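Local atomic coordinates of SJCHGC06286 protein (PDB entry 3QBR), a protein that probably binds BH domains of partner proteins as a membrane-associated regulator of apoptosis in the Bcl-2 family. Residues I104-L107 with E108-G112; G120-V123 with A124-F128; Q154-D157 with E158-N162. All coordinates share one frame; numbering follows the deposited sequence.

Contact 1 (I104-L107 with E108-G112)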
loop_
_atom_site.group_PDB
_atom_site.type_symbol
_atom_site.label_atom_id
_atom_site.label_comp_id
_atom_site.label_asym_id
_atom_site.label_seq_id
_atom_site.Cartn_x
_atom_site.Cartn_y
_atom_site.Cartn_z
ATOM N N ILE A 104 -0.833 -15.037 -2.344
ATOM C CA ILE A 104 0.505 -15.621 -2.410
ATOM C C ILE A 104 1.584 -14.677 -2.963
ATOM O O ILE A 104 2.599 -14.402 -2.307
ATOM C CB ILE A 104 0.513 -16.887 -3.290
ATOM C CG1 ILE A 104 -0.465 -17.941 -2.754
ATOM C CG2 ILE A 104 1.928 -17.426 -3.414
ATOM C CD1 ILE A 104 -0.793 -17.774 -1.305
ATOM N N PHE A 105 1.384 -14.198 -4.181
ATOM C CA PHE A 105 2.389 -13.339 -4.766
ATOM C C PHE A 105 2.521 -12.063 -3.989
ATOM O O PHE A 105 3.640 -11.616 -3.725
ATOM C CB PHE A 105 2.077 -13.036 -6.212
ATOM C CG PHE A 105 1.960 -14.255 -7.048
ATOM C CD1 PHE A 105 2.669 -15.397 -6.706
ATOM C CD2 PHE A 105 1.156 -14.272 -8.177
ATOM C CE1 PHE A 105 2.573 -16.544 -7.465
ATOM C CE2 PHE A 105 1.060 -15.412 -8.948
ATOM C CZ PHE A 105 1.768 -16.554 -8.591
ATOM N N TYR A 106 1.380 -11.476 -3.624
ATOM C CA TYR A 106 1.380 -10.272 -2.793
ATOM C C TYR A 106 2.204 -10.529 -1.549
ATOM O O TYR A 106 3.090 -9.744 -1.204
ATOM C CB TYR A 106 -0.045 -9.826 -2.386
ATOM C CG TYR A 106 -0.054 -8.427 -1.812
ATOM C CD1 TYR A 106 0.446 -7.367 -2.552
ATOM C CD2 TYR A 106 -0.520 -8.171 -0.537
ATOM C CE1 TYR A 106 0.479 -6.091 -2.052
ATOM C CE2 TYR A 106 -0.512 -6.872 -0.019
ATOM C CZ TYR A 106 -0.002 -5.844 -0.788
ATOM O OH TYR A 106 0.049 -4.553 -0.325
ATOM N N LEU A 107 1.903 -11.634 -0.876
ATOM C CA LEU A 107 2.615 -11.984 0.341
ATOM C C LEU A 107 4.129 -12.145 0.119
ATOM O O LEU A 107 4.935 -11.708 0.951
ATOM C CB LEU A 107 1.986 -13.210 0.995
ATOM C CG LEU A 107 0.734 -12.799 1.767
ATOM C CD1 LEU A 107 0.182 -13.935 2.600
ATOM C CD2 LEU A 107 1.044 -11.585 2.658
ATOM N N GLU A 108 4.505 -12.743 -1.010
ATOM C CA GLU A 108 5.907 -12.903 -1.346
ATOM C C GLU A 108 6.564 -11.546 -1.619
ATOM O O GLU A 108 7.735 -11.332 -1.294
ATOM C CB GLU A 108 6.067 -13.810 -2.573
ATOM C CG GLU A 108 5.821 -15.302 -2.319
ATOM C CD GLU A 108 6.004 -16.165 -3.580
ATOM O OE1 GLU A 108 6.465 -15.648 -4.628
ATOM O OE2 GLU A 108 5.681 -17.369 -3.520
ATOM N N ILE A 109 5.821 -10.638 -2.242
ATOM C CA ILE A 109 6.349 -9.310 -2.530
ATOM C C ILE A 109 6.565 -8.487 -1.255
ATOM O O ILE A 109 7.544 -7.748 -1.138
ATOM C CB ILE A 109 5.418 -8.523 -3.448
ATOM C CG1 ILE A 109 5.210 -9.275 -4.759
ATOM C CG2 ILE A 109 5.974 -7.123 -3.690
ATOM C CD1 ILE A 109 4.629 -8.423 -5.844
ATOM N N LEU A 110 5.665 -8.617 -0.300
ATOM C CA LEU A 110 5.784 -7.936 0.965
ATOM C C LEU A 110 6.941 -8.491 1.734
ATOM O O LEU A 110 7.777 -7.771 2.202
ATOM C CB LEU A 110 4.521 -8.129 1.771
ATOM C CG LEU A 110 3.286 -7.410 1.277
ATOM C CD1 LEU A 110 2.215 -7.477 2.281
ATOM C CD2 LEU A 110 3.600 -6.004 0.994
ATOM N N ASN A 111 6.980 -9.799 1.868
ATOM C CA ASN A 111 8.133 -10.464 2.467
ATOM C C ASN A 111 9.467 -10.025 1.845
ATOM O O ASN A 111 10.455 -9.784 2.546
ATOM C CB ASN A 111 7.942 -11.961 2.356
ATOM C CG ASN A 111 6.967 -12.472 3.376
ATOM O OD1 ASN A 111 6.843 -11.891 4.455
ATOM N ND2 ASN A 111 6.263 -13.554 3.052
ATOM N N GLY A 112 9.491 -9.908 0.527
ATOM C CA GLY A 112 10.641 -9.333 -0.139
ATOM C C GLY A 112 10.875 -7.877 0.208
ATOM O O GLY A 112 12.006 -7.475 0.465
#

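Contact 2 (G120-V123 with A124-F128)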
loop_
_atom_site.group_PDB
_atom_site.type_symbol
_atom_site.label_atom_id
_atom_site.label_comp_id
_atom_site.label_asym_id
_atom_site.label_seq_id
_atom_site.Cartn_x
_atom_site.Cartn_y
_atom_site.Cartn_z
ATOM N N GLY A 120 10.546 4.352 4.955
ATOM C CA GLY A 120 10.576 4.375 3.504
ATOM C C GLY A 120 10.004 3.124 2.844
ATOM O O GLY A 120 9.358 3.193 1.800
ATOM N N ARG A 121 10.255 1.973 3.449
ATOM C CA ARG A 121 9.764 0.713 2.925
ATOM C C ARG A 121 8.264 0.559 3.176
ATOM O O ARG A 121 7.560 -0.121 2.408
ATOM C CB ARG A 121 10.518 -0.464 3.568
ATOM C CG ARG A 121 11.876 -0.746 2.948
ATOM C CD ARG A 121 12.789 -1.586 3.876
ATOM N NE ARG A 121 14.137 -1.632 3.328
ATOM C CZ ARG A 121 14.697 -2.702 2.776
ATOM N NH1 ARG A 121 14.052 -3.863 2.738
ATOM N NH2 ARG A 121 15.920 -2.602 2.268
ATOM N N ILE A 122 7.781 1.169 4.258
ATOM C CA ILE A 122 6.356 1.116 4.557
ATOM C C ILE A 122 5.588 1.952 3.512
ATOM O O ILE A 122 4.650 1.464 2.869
ATOM C CB ILE A 122 6.081 1.509 6.034
ATOM C CG1 ILE A 122 6.470 0.342 6.947
ATOM C CG2 ILE A 122 4.631 1.871 6.252
ATOM C CD1 ILE A 122 6.699 0.732 8.411
ATOM N N VAL A 123 6.036 3.187 3.321
ATOM C CA VAL A 123 5.588 4.034 2.221
ATOM C C VAL A 123 5.475 3.271 0.914
ATOM O O VAL A 123 4.462 3.340 0.206
ATOM C CB VAL A 123 6.566 5.188 1.984
ATOM C CG1 VAL A 123 6.341 5.762 0.617
ATOM C CG2 VAL A 123 6.410 6.253 3.055
ATOM N N ALA A 124 6.529 2.541 0.589
ATOM C CA ALA A 124 6.539 1.761 -0.633
ATOM C C ALA A 124 5.388 0.751 -0.668
ATOM O O ALA A 124 4.878 0.437 -1.727
ATOM C CB ALA A 124 7.890 1.068 -0.801
ATOM N N MET A 125 4.981 0.236 0.483
ATOM C CA MET A 125 3.838 -0.689 0.543
ATOM C C MET A 125 2.501 0.005 0.192
ATOM O O MET A 125 1.672 -0.557 -0.523
ATOM C CB MET A 125 3.754 -1.332 1.930
ATOM C CG MET A 125 2.539 -2.208 2.157
ATOM S SD MET A 125 2.345 -2.796 3.857
ATOM C CE MET A 125 2.487 -1.276 4.773
ATOM N N PHE A 126 2.297 1.225 0.687
ATOM C CA PHE A 126 1.114 1.981 0.301
ATOM C C PHE A 126 1.136 2.402 -1.162
ATOM O O PHE A 126 0.095 2.381 -1.826
ATOM C CB PHE A 126 0.918 3.225 1.175
ATOM C CG PHE A 126 0.519 2.916 2.601
ATOM C CD1 PHE A 126 -0.827 2.850 2.965
ATOM C CD2 PHE A 126 1.485 2.697 3.583
ATOM C CE1 PHE A 126 -1.215 2.567 4.297
ATOM C CE2 PHE A 126 1.113 2.412 4.910
ATOM C CZ PHE A 126 -0.248 2.350 5.271
ATOM N N ALA A 127 2.298 2.810 -1.670
ATOM C CA ALA A 127 2.335 3.323 -3.038
ATOM C C ALA A 127 2.054 2.187 -4.020
ATOM O O ALA A 127 1.342 2.364 -5.035
ATOM C CB ALA A 127 3.649 4.000 -3.336
ATOM N N PHE A 128 2.574 1.010 -3.677
ATOM C CA PHE A 128 2.383 -0.171 -4.496
ATOM C C PHE A 128 0.972 -0.718 -4.427
ATOM O O PHE A 128 0.392 -1.080 -5.453
ATOM C CB PHE A 128 3.337 -1.272 -4.063
ATOM C CG PHE A 128 3.355 -2.467 -4.978
ATOM C CD1 PHE A 128 3.706 -2.335 -6.310
ATOM C CD2 PHE A 128 3.086 -3.727 -4.489
ATOM C CE1 PHE A 128 3.751 -3.454 -7.146
ATOM C CE2 PHE A 128 3.146 -4.851 -5.315
ATOM C CZ PHE A 128 3.470 -4.708 -6.641
#

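Contact 3 (Q154-D157 with E158-N162)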
loop_
_atom_site.group_PDB
_atom_site.type_symbol
_atom_site.label_atom_id
_atom_site.label_comp_id
_atom_site.label_asym_id
_atom_site.label_seq_id
_atom_site.Cartn_x
_atom_site.Cartn_y
_atom_site.Cartn_z
ATOM N N GLN A 154 -3.636 -7.540 7.785
ATOM C CA GLN A 154 -3.120 -8.658 8.590
ATOM C C GLN A 154 -1.593 -8.637 8.668
ATOM O O GLN A 154 -1.022 -8.736 9.743
ATOM C CB GLN A 154 -3.557 -10.012 8.031
ATOM C CG GLN A 154 -5.017 -10.324 8.174
ATOM C CD GLN A 154 -5.505 -11.235 7.060
ATOM O OE1 GLN A 154 -4.705 -11.807 6.311
ATOM N NE2 GLN A 154 -6.821 -11.367 6.937
ATOM N N TYR A 155 -0.947 -8.503 7.512
ATOM C CA TYR A 155 0.503 -8.569 7.410
ATOM C C TYR A 155 1.103 -7.498 8.276
ATOM O O TYR A 155 2.084 -7.741 8.990
ATOM C CB TYR A 155 0.973 -8.393 5.958
ATOM C CG TYR A 155 2.465 -8.580 5.792
ATOM C CD1 TYR A 155 3.344 -7.508 5.915
ATOM C CD2 TYR A 155 3.000 -9.846 5.541
ATOM C CE1 TYR A 155 4.724 -7.685 5.781
ATOM C CE2 TYR A 155 4.364 -10.039 5.388
ATOM C CZ TYR A 155 5.231 -8.958 5.513
ATOM O OH TYR A 155 6.596 -9.161 5.358
ATOM N N SER A 156 0.509 -6.314 8.213
ATOM C CA SER A 156 0.933 -5.209 9.071
ATOM C C SER A 156 0.886 -5.549 10.558
ATOM O O SER A 156 1.746 -5.128 11.334
ATOM C CB SER A 156 0.059 -3.978 8.826
ATOM O OG SER A 156 0.634 -3.146 7.835
ATOM N N ASP A 157 -0.137 -6.299 10.942
ATOM C CA ASP A 157 -0.409 -6.563 12.347
ATOM C C ASP A 157 0.516 -7.678 12.809
ATOM O O ASP A 157 0.829 -7.813 13.987
ATOM C CB ASP A 157 -1.877 -6.966 12.510
ATOM C CG ASP A 157 -2.339 -6.971 13.963
ATOM O OD1 ASP A 157 -2.051 -5.994 14.696
ATOM O OD2 ASP A 157 -3.011 -7.949 14.362
ATOM N N GLU A 158 0.975 -8.461 11.848
ATOM C CA GLU A 158 1.828 -9.598 12.122
ATOM C C GLU A 158 3.320 -9.268 12.133
ATOM O O GLU A 158 4.100 -9.973 12.768
ATOM C CB GLU A 158 1.580 -10.666 11.067
ATOM C CG GLU A 158 0.233 -11.330 11.168
ATOM C CD GLU A 158 0.168 -12.583 10.318
ATOM O OE1 GLU A 158 1.248 -13.099 9.953
ATOM O OE2 GLU A 158 -0.952 -13.047 10.012
ATOM N N LYS A 159 3.715 -8.205 11.437
ATOM C CA LYS A 159 5.117 -8.017 11.137
ATOM C C LYS A 159 5.653 -6.600 11.264
ATOM O O LYS A 159 6.862 -6.396 11.212
ATOM C CB LYS A 159 5.400 -8.560 9.747
ATOM C CG LYS A 159 4.907 -9.976 9.617
ATOM C CD LYS A 159 5.709 -10.767 8.619
ATOM C CE LYS A 159 5.374 -12.245 8.744
ATOM N NZ LYS A 159 6.070 -13.074 7.716
ATOM N N LEU A 160 4.776 -5.624 11.454
ATOM C CA LEU A 160 5.212 -4.237 11.412
ATOM C C LEU A 160 4.892 -3.539 12.703
ATOM O O LEU A 160 5.514 -2.534 13.057
ATOM C CB LEU A 160 4.507 -3.527 10.263
ATOM C CG LEU A 160 4.936 -4.110 8.915
ATOM C CD1 LEU A 160 4.048 -3.608 7.791
ATOM C CD2 LEU A 160 6.440 -3.807 8.653
ATOM N N LYS A 161 3.908 -4.077 13.411
ATOM C CA LYS A 161 3.261 -3.312 14.457
ATOM C C LYS A 161 4.214 -2.984 15.571
ATOM O O LYS A 161 4.166 -1.882 16.127
ATOM C CB LYS A 161 2.029 -4.033 14.999
ATOM C CG LYS A 161 2.265 -5.456 15.361
ATOM C CD LYS A 161 1.060 -5.973 16.097
ATOM C CE LYS A 161 0.440 -4.859 16.906
ATOM N NZ LYS A 161 -0.618 -5.450 17.762
ATOM N N ASN A 162 5.061 -3.951 15.907
ATOM C CA ASN A 162 6.069 -3.756 16.939
ATOM C C ASN A 162 7.083 -2.713 16.515
ATOM O O ASN A 162 7.389 -1.790 17.274
ATOM C CB ASN A 162 6.753 -5.075 17.253
ATOM C CG ASN A 162 5.797 -6.081 17.858
ATOM O OD1 ASN A 162 5.063 -5.762 18.792
ATOM N ND2 ASN A 162 5.790 -7.297 17.322
#

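Contact 1 (I104-L107 with E108-G112)
The Tyr106 ring carries Leu110 on one face. Leu110 CG lies 4.2 Å from the centroid of the Tyr106 ring and 16° off its normal, a CH-pi contact displaced toward the rim. Leu110 CD1 comes down beside Tyr106 CE2, at 3.6 Å, while Leu110 CD2 sits nearer the hydroxyl end. The ring reaches this place because Tyr106 CG is anti to the backbone N (chi1 -167°), which turns it along the helix toward the following turn. At the Phe105 ring the approach is oblique: Glu108 OE1 is 4.3 Å from Phe105 CD1.

Both aromatic residues belong to one turn of helix 99-113 in the Bcl-2-type helical bundle, and they serve different surfaces. Tyr106 is buried against Leu129 and Leu132 of helix 119-137, with its OH hydrogen-bonded to Thr152 OG1. Phe105, Glu108 and Ile109 pack on the chain of another protein, and Glu108 OE1 is hydrogen-bonded to a polar side chain of that chain.

The extended Glu108 side chain also brings OE2 to 3.8 Å from Ile104 CG2. Regular i to i+4 backbone bonds hold the spacing, as in Ile109 N to Phe105 O at 2.8 Å and Asn111 N to Leu107 O at 2.9 Å. Asn111 ND2 lies 3.1 Å from Leu107 O at an angle too poor for a hydrogen bond, whereas Asn111 OD1 is engaged by Tyr155 OH.

Contact 2 (G120-V123 with A124-F128)
Ile122 and Phe126 lie side by side on one flank of helix 119-137, and they form the tight part of this local contact. Ile122 CG2 meets the Phe126 ring at its edge and in its plane, 3.8 Å from Phe126 CE2, so the methyl group abuts the rim and does not cover a face. The same ring edge runs past the backbone, with Phe126 CD2 3.5 Å from Ile122 O. The same methyl group also meets Met125, whose terminal CE is 4.1 Å from Ile122 CG2. The Met125 chain is extended through its first two torsions and bends at the third (chi3 51°), which folds CE back toward the preceding turn.

Ile122 O is gripped twice, by Phe126 N at 3.2 Å with an N-H...O angle of 153°, and weakly by Met125 N. Met125 N also bonds to Arg121 O at 3.2 Å, so its hydrogen is shared between two carbonyls. One residue further on, Ala127 N bonds to Val123 O at 2.9 Å.

The looser side is that of Arg121. Its partly exposed side chain comes no closer than 5.3 Å to residues 124-128 and leads away to a salt bridge between NH2 and an acidic side chain of another protein. The buried alanines contrast with this: Ala124 packs on the backbone of that same chain, and Ala127 against Val69 and Phe72 of helix 58-79.

Gly120 and Arg121 complete an Asn-Trp-Gly-Arg run that begins at Asn118, whose OD1 accepts a hydrogen bond from Arg121 N. This sequence, with its arginine paired to an acid of a bound partner, is the hallmark of the BH1 motif lining the ligand groove of Bcl-2 proteins.

Contact 3 (Q154-D157 with E158-N162)
Lys159 is drawn across one face of the Tyr155 ring, and its side chain can be followed atom by atom. CB lies above the rim, 4.1 Å from Tyr155 CE1, and is also 3.5 Å from Tyr155 O. CG stands almost over the middle, 4.3 Å from the centroid of the Tyr155 ring and 12° off its normal, which makes this a CH-pi contact. CD then descends outside the CE2-CZ bond, 3.6 Å from Tyr155 CE2 and just as near CZ. CE and NZ carry on past CE2, and the ammonium end, beyond the ring centre, reaches the neighbourhood of Asn111 on helix 99-113. The ring is available because Tyr155 CG is anti to the backbone N (chi1 -175°), which swings it toward the following residues.

The edge of the same ring is used by Leu160, whose CD1 lies near its plane and is 3.4 Å from Ser156 OG. Leu160 occupies the N-cap position, right before helix 161-165. Backbone bonding is irregular over these residues: Glu158 N divides its bond between Gln154 O and, weakly, Tyr155 O, and Leu160 N bonds to Ser156 O at 3.1 Å, but from 42° above the carbonyl plane.

On a different side of the helix, Asp157 and Lys161 point the same way and form a weak salt bridge, with Lys161 NZ 3.4 Å from Asp157 OD1; the placing of the Lys161 chain is doubtful. Asp157 OD2 has a second partner in Arg18 of helix 17-31.

It is mainly the Arg18 salt bridge that would favour the charged form of Asp157, and it ties helix 17-31 to helix 142-159, while Lys159 contributes mainly its aliphatic chain.

How the contacts relate
The three contacts follow in series along the chain, on helix 99-113 (contact 1), helix 119-137 (contact 2) and helix 142-159 with the start of helix 161-165 (contact 3). Their centres form a nearly equal triangle, about 13 Å between contacts 1 and 2 and about 14 Å for the other two pairs. All lie in the Bcl-2 family region of this C-terminally truncated chain. Met125 packs toward both neighbours, with its CG 4.1 Å from Leu110 CD2 and its CE 4.1 Å from Leu160 CD1. Contact 2 is the most central, and contacts 1 and 2 also reach the chain of another protein, consistent with a shared ligand groove.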